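Local structure of periplasmic solute binding protein (Pectobacterium atrosepticum, 4RY1) at residues Val232-Asn240 and Thr255-Leu266; Gln109-Arg118 and Leu282-Ala291. The protein probably binds a sugar or related solute in the periplasm and delivers it to an ABC-type transporter. All blocks are in the same frame, centred on the assembly; numbering follows the deposited sequence.

Contact 1: Val232-Asn240 and Thr255-Leu266; sequences VYEIRPWIN and TYSSNMPKDAVL
Three aromatic rings, Y233, Y256 and W238, meet edge to face in series. The methyl CG2 of T255 sits over the centre of one face of the Y233 ring, 3.6 Å from its centroid and 8° off the normal, a CH-pi contact. Near the plane of that ring, at its edge, lie the hydroxyl of Y256, which bonds to A162 O, and the amide nitrogen of N259. The edge of Y233 is turned toward the face of Y256, planes at 68°, and CB of Y233 rests on that same ring, 3.7 Å from Y256 CD2. Y256 in turn presents its edge to the indole of W238. On the opposite indole face lies M260 SD, 3.7 Å from the centroid of the five-membered ring: a Met-aromatic contact, in which the bend at chi2 (-48°) of M260 brings SD over the ring. The indole edge is used as well, since W238 NE1 gives a nearly straight hydrogen bond to Y256 O (2.9 Å) in the ring plane. Together these contacts fix the tilt of the indole. N259 closes the other end: its ND2 donates to Y233 O (3.2 Å), reaching it from above the carbonyl plane, and a water links ND2 to E234 OE2, which N231 also holds. A second water ties Y233 O and Y256 O to N259 N. I239 packs its CG2 against P261 CD (3.9 Å). L266 CD1 lies 4.0 Å from W238 CZ2, and the L266 side chain also touches I121 and N123 of strand 107-123. This aromatic cluster, with M260 sulfur over the W238 indole, packs the 3-10 turn 232-234 and short helix 236-239 against helix 253-257 and the type I turn S257-M260, at the surface of a periplasmic binding-protein fold.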
loop_
_atom_site.group_PDB
_atom_site.type_symbol
_atom_site.label_atom_id
_atom_site.label_comp_id
_atom_site.label_asym_id
_atom_site.label_seq_id
_atom_site.Cartn_x
_atom_site.Cartn_y
_atom_site.Cartn_z
ATOM N N VAL A 232 -1.497 13.600 6.378
ATOM C CA VAL A 232 -2.868 13.466 6.896
ATOM C C VAL A 232 -2.889 12.739 8.246
ATOM O O VAL A 232 -3.712 13.047 9.101
ATOM C CB VAL A 232 -3.789 12.811 5.857
ATOM C CG1 VAL A 232 -5.157 12.485 6.438
ATOM C CG2 VAL A 232 -3.995 13.786 4.714
ATOM N N TYR A 233 -1.930 11.833 8.452
ATOM C CA TYR A 233 -1.826 11.141 9.742
ATOM C C TYR A 233 -1.355 12.070 10.875
ATOM O O TYR A 233 -1.270 11.669 12.029
ATOM C CB TYR A 233 -0.967 9.877 9.644
ATOM C CG TYR A 233 0.402 10.005 9.016
ATOM C CD1 TYR A 233 1.525 10.335 9.774
ATOM C CD2 TYR A 233 0.588 9.705 7.668
ATOM C CE1 TYR A 233 2.776 10.404 9.184
ATOM C CE2 TYR A 233 1.827 9.762 7.081
ATOM C CZ TYR A 233 2.920 10.111 7.841
ATOM O OH TYR A 233 4.160 10.175 7.248
ATOM N N GLU A 234 -1.084 13.324 10.538
ATOM C CA GLU A 234 -0.730 14.383 11.517
ATOM C C GLU A 234 -1.749 15.528 11.606
ATOM O O GLU A 234 -1.557 16.443 12.419
ATOM C CB GLU A 234 0.657 14.991 11.200
ATOM C CG GLU A 234 1.816 14.022 11.361
ATOM C CD GLU A 234 3.093 14.474 10.672
ATOM O OE1 GLU A 234 3.262 15.684 10.454
ATOM O OE2 GLU A 234 3.934 13.603 10.336
ATOM N N ILE A 235 -2.814 15.522 10.799
ATOM C CA ILE A 235 -3.771 16.643 10.876
ATOM C C ILE A 235 -4.793 16.429 11.987
ATOM O O ILE A 235 -5.154 15.295 12.323
ATOM C CB ILE A 235 -4.474 17.015 9.544
ATOM C CG1 ILE A 235 -5.492 15.945 9.127
ATOM C CG2 ILE A 235 -3.442 17.292 8.450
ATOM C CD1 ILE A 235 -6.264 16.263 7.857
ATOM N N ARG A 236 -5.278 17.533 12.525
ATOM C CA ARG A 236 -6.135 17.490 13.699
ATOM C C ARG A 236 -7.411 16.692 13.448
ATOM O O ARG A 236 -7.830 15.950 14.327
ATOM C CB ARG A 236 -6.488 18.906 14.180
ATOM N N PRO A 237 -8.044 16.849 12.258
ATOM C CA PRO A 237 -9.255 16.050 12.084
ATOM C C PRO A 237 -9.071 14.532 12.133
ATOM O O PRO A 237 -10.019 13.827 12.507
ATOM C CB PRO A 237 -9.757 16.476 10.707
ATOM C CG PRO A 237 -9.312 17.896 10.597
ATOM C CD PRO A 237 -7.916 17.853 11.184
ATOM N N TRP A 238 -7.899 14.020 11.783
ATOM C CA TRP A 238 -7.634 12.577 11.970
ATOM C C TRP A 238 -7.385 12.258 13.437
ATOM O O TRP A 238 -7.990 11.350 14.021
ATOM C CB TRP A 238 -6.454 12.117 11.105
ATOM C CG TRP A 238 -6.046 10.685 11.342
ATOM C CD1 TRP A 238 -4.834 10.242 11.798
ATOM C CD2 TRP A 238 -6.844 9.513 11.123
ATOM N NE1 TRP A 238 -4.835 8.867 11.887
ATOM C CE2 TRP A 238 -6.053 8.395 11.474
ATOM C CE3 TRP A 238 -8.148 9.298 10.667
ATOM C CZ2 TRP A 238 -6.532 7.087 11.395
ATOM C CZ3 TRP A 238 -8.629 8.011 10.597
ATOM C CH2 TRP A 238 -7.827 6.917 10.955
ATOM N N ILE A 239 -6.495 13.033 14.037
ATOM C CA ILE A 239 -6.084 12.795 15.407
ATOM C C ILE A 239 -7.309 12.916 16.315
ATOM O O ILE A 239 -7.488 12.129 17.240
ATOM C CB ILE A 239 -4.943 13.754 15.824
ATOM C CG1 ILE A 239 -3.658 13.414 15.046
ATOM C CG2 ILE A 239 -4.687 13.682 17.325
ATOM C CD1 ILE A 239 -2.514 14.384 15.247
ATOM N N ASN A 240 -8.177 13.885 16.062
ATOM C CA ASN A 240 -9.301 14.051 16.982
ATOM C C ASN A 240 -10.627 13.366 16.589
ATOM O O ASN A 240 -11.669 13.612 17.200
ATOM C CB ASN A 240 -9.500 15.520 17.327
ATOM C CG ASN A 240 -10.283 16.274 16.282
ATOM O OD1 ASN A 240 -10.675 15.734 15.245
ATOM N ND2 ASN A 240 -10.518 17.543 16.556
ATOM N N THR A 255 1.693 3.523 10.952
ATOM C CA THR A 255 1.898 4.936 10.628
ATOM C C THR A 255 0.689 5.800 10.982
ATOM O O THR A 255 0.813 6.886 11.567
ATOM C CB THR A 255 2.245 5.112 9.146
ATOM O OG1 THR A 255 3.435 4.368 8.847
ATOM C CG2 THR A 255 2.435 6.584 8.808
ATOM N N TYR A 256 -0.501 5.353 10.584
ATOM C CA TYR A 256 -1.723 6.129 10.879
ATOM C C TYR A 256 -2.143 6.087 12.345
ATOM O O TYR A 256 -2.846 6.978 12.828
ATOM C CB TYR A 256 -2.892 5.761 9.936
ATOM C CG TYR A 256 -2.686 6.425 8.594
ATOM C CD1 TYR A 256 -1.701 5.977 7.741
ATOM C CD2 TYR A 256 -3.424 7.553 8.214
ATOM C CE1 TYR A 256 -1.453 6.593 6.530
ATOM C CE2 TYR A 256 -3.176 8.193 7.000
ATOM C CZ TYR A 256 -2.198 7.699 6.155
ATOM O OH TYR A 256 -1.870 8.297 4.952
ATOM N N SER A 257 -1.677 5.070 13.057
ATOM C CA SER A 257 -1.932 4.944 14.478
ATOM C C SER A 257 -0.985 5.805 15.314
ATOM O O SER A 257 -1.290 6.124 16.463
ATOM C CB SER A 257 -1.772 3.481 14.898
ATOM O OG SER A 257 -2.853 2.695 14.442
ATOM N N SER A 258 0.131 6.211 14.705
ATOM C CA SER A 258 1.321 6.704 15.436
ATOM C C SER A 258 1.053 7.975 16.249
ATOM O O SER A 258 1.580 8.137 17.344
ATOM C CB SER A 258 2.518 6.895 14.479
ATOM O OG SER A 258 2.345 7.982 13.563
ATOM N N ASN A 259 0.205 8.856 15.727
ATOM C CA ASN A 259 -0.101 10.130 16.413
ATOM C C ASN A 259 -1.506 10.198 17.055
ATOM O O ASN A 259 -1.946 11.270 17.496
ATOM C CB ASN A 259 0.114 11.308 15.450
ATOM C CG ASN A 259 1.505 11.304 14.819
ATOM O OD1 ASN A 259 2.518 11.171 15.510
ATOM N ND2 ASN A 259 1.561 11.469 13.513
ATOM N N MET A 260 -2.214 9.068 17.120
ATOM C CA MET A 260 -3.553 9.038 17.743
ATOM C C MET A 260 -3.449 9.201 19.278
ATOM O O MET A 260 -2.491 8.686 19.873
ATOM C CB MET A 260 -4.295 7.726 17.423
ATOM C CG MET A 260 -4.756 7.516 15.977
ATOM S SD MET A 260 -5.647 8.868 15.158
ATOM C CE MET A 260 -7.252 8.874 15.787
ATOM N N PRO A 261 -4.432 9.884 19.925
ATOM C CA PRO A 261 -4.402 9.945 21.397
ATOM C C PRO A 261 -4.505 8.553 22.006
ATOM O O PRO A 261 -5.083 7.657 21.392
ATOM C CB PRO A 261 -5.664 10.750 21.753
ATOM C CG PRO A 261 -6.042 11.458 20.509
ATOM C CD PRO A 261 -5.635 10.545 19.387
ATOM N N LYS A 262 -3.974 8.402 23.215
ATOM C CA LYS A 262 -3.918 7.108 23.935
ATOM C C LYS A 262 -5.281 6.390 24.079
ATOM O O LYS A 262 -5.357 5.157 24.010
ATOM C CB LYS A 262 -3.275 7.312 25.330
ATOM C CG LYS A 262 -4.263 7.398 26.492
ATOM C CD LYS A 262 -3.804 8.311 27.618
ATOM C CE LYS A 262 -5.005 8.866 28.376
ATOM N NZ LYS A 262 -4.751 10.214 28.953
ATOM N N ASP A 263 -6.340 7.177 24.264
ATOM C CA ASP A 263 -7.698 6.671 24.505
ATOM C C ASP A 263 -8.510 6.481 23.211
ATOM O O ASP A 263 -9.686 6.099 23.266
ATOM C CB ASP A 263 -8.453 7.604 25.468
ATOM C CG ASP A 263 -8.891 8.910 24.813
ATOM O OD1 ASP A 263 -8.082 9.530 24.086
ATOM O OD2 ASP A 263 -10.046 9.327 25.040
ATOM N N ALA A 264 -7.891 6.746 22.055
ATOM C CA ALA A 264 -8.578 6.540 20.782
ATOM C C ALA A 264 -8.719 5.040 20.501
ATOM O O ALA A 264 -7.862 4.243 20.879
ATOM C CB ALA A 264 -7.850 7.229 19.645
ATOM N N VAL A 265 -9.811 4.675 19.845
ATOM C CA VAL A 265 -10.076 3.282 19.475
ATOM C C VAL A 265 -10.287 3.188 17.971
ATOM O O VAL A 265 -11.322 3.630 17.455
ATOM C CB VAL A 265 -11.308 2.701 20.200
ATOM C CG1 VAL A 265 -11.579 1.272 19.721
ATOM C CG2 VAL A 265 -11.104 2.732 21.715
ATOM N N LEU A 266 -9.293 2.601 17.303
ATOM C CA LEU A 266 -9.362 2.259 15.883
ATOM C C LEU A 266 -9.632 0.750 15.744
ATOM O O LEU A 266 -9.038 -0.051 16.466
ATOM C CB LEU A 266 -8.066 2.640 15.163
ATOM C CG LEU A 266 -7.763 4.145 15.118
ATOM C CD1 LEU A 266 -6.462 4.366 14.373
ATOM C CD2 LEU A 266 -8.866 5.000 14.497
HETATM O O HOH W 1 -1.516 9.297 13.484
HETATM O O HOH W 2 4.063 11.574 12.156
#

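Contact 2: Gln109-Arg118 and Leu282-Ala291; sequences QGLPISMTSR and LTSKPSSLFA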
loop_
_atom_site.group_PDB
_atom_site.type_symbol
_atom_site.label_atom_id
_atom_site.label_comp_id
_atom_site.label_asym_id
_atom_site.label_seq_id
_atom_site.Cartn_x
_atom_site.Cartn_y
_atom_site.Cartn_z
ATOM N N GLN A 109 12.657 -10.933 -8.942
ATOM C CA GLN A 109 13.233 -9.592 -8.842
ATOM C C GLN A 109 13.401 -9.088 -7.412
ATOM O O GLN A 109 14.170 -8.163 -7.170
ATOM C CB GLN A 109 12.369 -8.587 -9.624
ATOM C CG GLN A 109 12.231 -8.912 -11.106
ATOM C CD GLN A 109 13.585 -8.995 -11.776
ATOM O OE1 GLN A 109 13.994 -10.056 -12.301
ATOM N NE2 GLN A 109 14.297 -7.903 -11.750
ATOM N N GLY A 110 12.632 -9.654 -6.492
ATOM C CA GLY A 110 12.620 -9.190 -5.114
ATOM C C GLY A 110 11.890 -10.190 -4.243
ATOM O O GLY A 110 11.125 -11.001 -4.738
ATOM N N LEU A 111 12.157 -10.134 -2.943
ATOM C CA LEU A 111 11.555 -11.056 -1.997
ATOM C C LEU A 111 10.517 -10.260 -1.167
ATOM O O LEU A 111 10.880 -9.318 -0.454
ATOM C CB LEU A 111 12.609 -11.634 -1.073
ATOM C CG LEU A 111 12.182 -12.685 -0.061
ATOM C CD1 LEU A 111 11.376 -13.819 -0.701
ATOM C CD2 LEU A 111 13.439 -13.217 0.638
ATOM N N PRO A 112 9.227 -10.595 -1.268
ATOM C CA PRO A 112 8.274 -9.869 -0.453
ATOM C C PRO A 112 8.557 -9.931 1.030
ATOM O O PRO A 112 8.786 -11.006 1.571
ATOM C CB PRO A 112 6.946 -10.544 -0.789
ATOM C CG PRO A 112 7.150 -10.988 -2.195
ATOM C CD PRO A 112 8.558 -11.497 -2.211
ATOM N N ILE A 113 8.549 -8.769 1.660
ATOM C CA ILE A 113 8.798 -8.683 3.106
ATOM C C ILE A 113 7.552 -9.092 3.884
ATOM O O ILE A 113 7.630 -9.776 4.917
ATOM C CB ILE A 113 9.259 -7.281 3.489
ATOM C CG1 ILE A 113 10.574 -6.962 2.765
ATOM C CG2 ILE A 113 9.442 -7.153 4.997
ATOM C CD1 ILE A 113 10.901 -5.481 2.736
ATOM N N SER A 114 6.419 -8.630 3.382
ATOM C CA SER A 114 5.087 -8.959 3.873
ATOM C C SER A 114 4.123 -8.737 2.724
ATOM O O SER A 114 4.382 -7.932 1.813
ATOM C CB SER A 114 4.689 -8.111 5.064
ATOM O OG SER A 114 4.655 -6.767 4.733
ATOM N N MET A 115 2.988 -9.425 2.781
ATOM C CA MET A 115 1.849 -9.131 1.941
ATOM C C MET A 115 0.982 -8.159 2.711
ATOM O O MET A 115 0.994 -8.144 3.950
ATOM C CB MET A 115 1.103 -10.425 1.549
ATOM C CG MET A 115 1.927 -11.357 0.641
ATOM S SD MET A 115 2.553 -10.691 -0.974
ATOM C CE MET A 115 0.956 -10.532 -1.776
ATOM N N THR A 116 0.210 -7.372 1.984
ATOM C CA THR A 116 -0.700 -6.401 2.586
ATOM C C THR A 116 -1.935 -6.233 1.709
ATOM O O THR A 116 -1.910 -6.533 0.508
ATOM C CB THR A 116 0.012 -5.048 2.825
ATOM O OG1 THR A 116 -0.796 -4.207 3.646
ATOM C CG2 THR A 116 0.317 -4.307 1.542
ATOM N N SER A 117 -3.033 -5.839 2.347
ATOM C CA SER A 117 -4.321 -5.649 1.696
ATOM C C SER A 117 -4.885 -4.315 2.092
ATOM O O SER A 117 -4.619 -3.827 3.202
ATOM C CB SER A 117 -5.305 -6.745 2.097
ATOM O OG SER A 117 -4.797 -8.030 1.792
ATOM N N ARG A 118 -5.672 -3.735 1.186
ATOM C CA ARG A 118 -6.476 -2.557 1.519
ATOM C C ARG A 118 -7.670 -2.984 2.394
ATOM O O ARG A 118 -8.393 -3.918 2.051
ATOM C CB ARG A 118 -7.044 -1.889 0.265
ATOM C CG ARG A 118 -6.072 -1.155 -0.636
ATOM C CD ARG A 118 -5.678 0.186 -0.058
ATOM N NE ARG A 118 -4.842 0.962 -0.974
ATOM C CZ ARG A 118 -4.400 2.187 -0.747
ATOM N NH1 ARG A 118 -4.714 2.843 0.355
ATOM N NH2 ARG A 118 -3.594 2.758 -1.632
ATOM N N LEU A 282 -11.141 -7.881 -3.287
ATOM C CA LEU A 282 -10.056 -7.857 -2.298
ATOM C C LEU A 282 -8.766 -7.481 -2.987
ATOM O O LEU A 282 -8.388 -8.064 -3.992
ATOM C CB LEU A 282 -9.879 -9.221 -1.622
ATOM C CG LEU A 282 -8.802 -9.336 -0.540
ATOM C CD1 LEU A 282 -9.140 -8.420 0.617
ATOM C CD2 LEU A 282 -8.597 -10.770 -0.075
ATOM N N THR A 283 -8.105 -6.492 -2.428
ATOM C CA THR A 283 -6.974 -5.834 -3.107
ATOM C C THR A 283 -5.726 -6.010 -2.258
ATOM O O THR A 283 -5.636 -5.492 -1.150
ATOM C CB THR A 283 -7.298 -4.354 -3.333
ATOM O OG1 THR A 283 -8.508 -4.283 -4.105
ATOM C CG2 THR A 283 -6.182 -3.623 -4.067
ATOM N N SER A 284 -4.791 -6.777 -2.793
ATOM C CA SER A 284 -3.573 -7.157 -2.092
ATOM C C SER A 284 -2.343 -7.049 -2.969
ATOM O O SER A 284 -2.416 -7.199 -4.191
ATOM C CB SER A 284 -3.654 -8.590 -1.560
ATOM O OG SER A 284 -4.830 -8.846 -0.806
ATOM N N LYS A 285 -1.208 -6.830 -2.311
ATOM C CA LYS A 285 0.096 -6.789 -2.993
ATOM C C LYS A 285 1.189 -6.906 -1.957
ATOM O O LYS A 285 0.928 -6.802 -0.757
ATOM C CB LYS A 285 0.289 -5.477 -3.741
ATOM C CG LYS A 285 0.463 -4.257 -2.850
ATOM C CD LYS A 285 0.901 -3.029 -3.626
ATOM C CE LYS A 285 1.324 -1.905 -2.703
ATOM N NZ LYS A 285 1.937 -0.756 -3.453
ATOM N N PRO A 286 2.433 -7.131 -2.396
ATOM C CA PRO A 286 3.522 -7.021 -1.415
ATOM C C PRO A 286 3.602 -5.640 -0.832
ATOM O O PRO A 286 3.527 -4.661 -1.575
ATOM C CB PRO A 286 4.777 -7.318 -2.238
ATOM C CG PRO A 286 4.292 -8.094 -3.421
ATOM C CD PRO A 286 2.950 -7.477 -3.720
ATOM N N SER A 287 3.813 -5.531 0.472
ATOM C CA SER A 287 3.961 -4.204 1.071
ATOM C C SER A 287 5.251 -3.524 0.614
ATOM O O SER A 287 5.323 -2.303 0.561
ATOM C CB SER A 287 3.972 -4.273 2.592
ATOM O OG SER A 287 5.176 -4.836 3.083
ATOM N N SER A 288 6.245 -4.356 0.330
ATOM C CA SER A 288 7.574 -3.974 -0.140
ATOM C C SER A 288 8.341 -5.262 -0.373
ATOM O O SER A 288 7.929 -6.334 0.095
ATOM C CB SER A 288 8.315 -3.086 0.863
ATOM O OG SER A 288 7.999 -1.701 0.668
ATOM N N LEU A 289 9.459 -5.132 -1.075
ATOM C CA LEU A 289 10.343 -6.245 -1.414
ATOM C C LEU A 289 11.739 -5.850 -1.004
ATOM O O LEU A 289 12.047 -4.662 -0.977
ATOM C CB LEU A 289 10.398 -6.509 -2.937
ATOM C CG LEU A 289 9.100 -6.490 -3.746
ATOM C CD1 LEU A 289 9.379 -6.576 -5.247
ATOM C CD2 LEU A 289 8.283 -7.664 -3.362
ATOM N N PHE A 290 12.589 -6.841 -0.744
ATOM C CA PHE A 290 14.030 -6.622 -0.769
ATOM C C PHE A 290 14.579 -7.184 -2.072
ATOM O O PHE A 290 14.310 -8.339 -2.421
ATOM C CB PHE A 290 14.761 -7.290 0.396
ATOM C CG PHE A 290 14.688 -6.533 1.696
ATOM C CD1 PHE A 290 15.064 -5.194 1.789
ATOM C CD2 PHE A 290 14.301 -7.188 2.862
ATOM C CE1 PHE A 290 15.002 -4.512 3.005
ATOM C CE2 PHE A 290 14.259 -6.514 4.060
ATOM C CZ PHE A 290 14.587 -5.182 4.139
ATOM N N ALA A 291 15.342 -6.340 -2.775
ATOM C CA ALA A 291 16.017 -6.697 -4.028
ATOM C C ALA A 291 17.523 -6.575 -3.841
ATOM O O ALA A 291 17.993 -5.774 -3.053
ATOM C CB ALA A 291 15.566 -5.765 -5.145
HETATM O O HOH W 3 -9.326 -4.922 -0.365
#
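S117 and S284 share a hydrogen bond between their OG atoms (2.7 Å), and S114 OG lies 2.6 Å from S287 OG. In this second pair each OG stands between its backbone N and carbonyl carbon (chi1 61° and 72°), which turns the two hydroxyls to each other. Around them run backbone bonds: T116 and K285 pair through both N-H groups, R118 N donates to T283 O, and S287 N reaches S114 O (2.8 Å). Farther along, L111 and F290 form another doubly bonded pair, and I113 N meets S288 O in a straight bond. Both chains turn a corner between these runs, at I113 and S287. From its corner I113 lays CD1 over the centre of the F290 ring, 3.8 Å from its centroid. P112 CG packs on L289 CD2 (3.7 Å), alongside it. These are two long antiparallel strands, each broken at its corner, consistent with the interdomain strands of periplasmic binding proteins. In the next shell, M306 of helix 299-310 lies against L111 and F290. D250 takes the T116 hydroxyl and S117 N, while S114 OG also has N323 O as a partner. K285 NZ bonds to N67 and forms a salt bridge with E369.

From the N terminus, the chain first passes through Q109-R118, the earlier half of contact 2, and meets its partner L282-A291 only after 163 intervening residues. Contact 1 lies within that loop: V232-N240 and T255-L266 are separated by just 14 residues, which include strand 245-249. The two closures therefore nest and do not cross. Contact 2 joins strands 107-123 and 284-292 in the buried sheet; contact 1 ties the 3-10 turn 232-234 and helix 236-239 to helix 253-257 and the turn after it, at the surface. Their centres are 25 Å apart and they do not touch, but strands 245-249 and 266-268, both paired with strand 107-123, connect them through the same sheet.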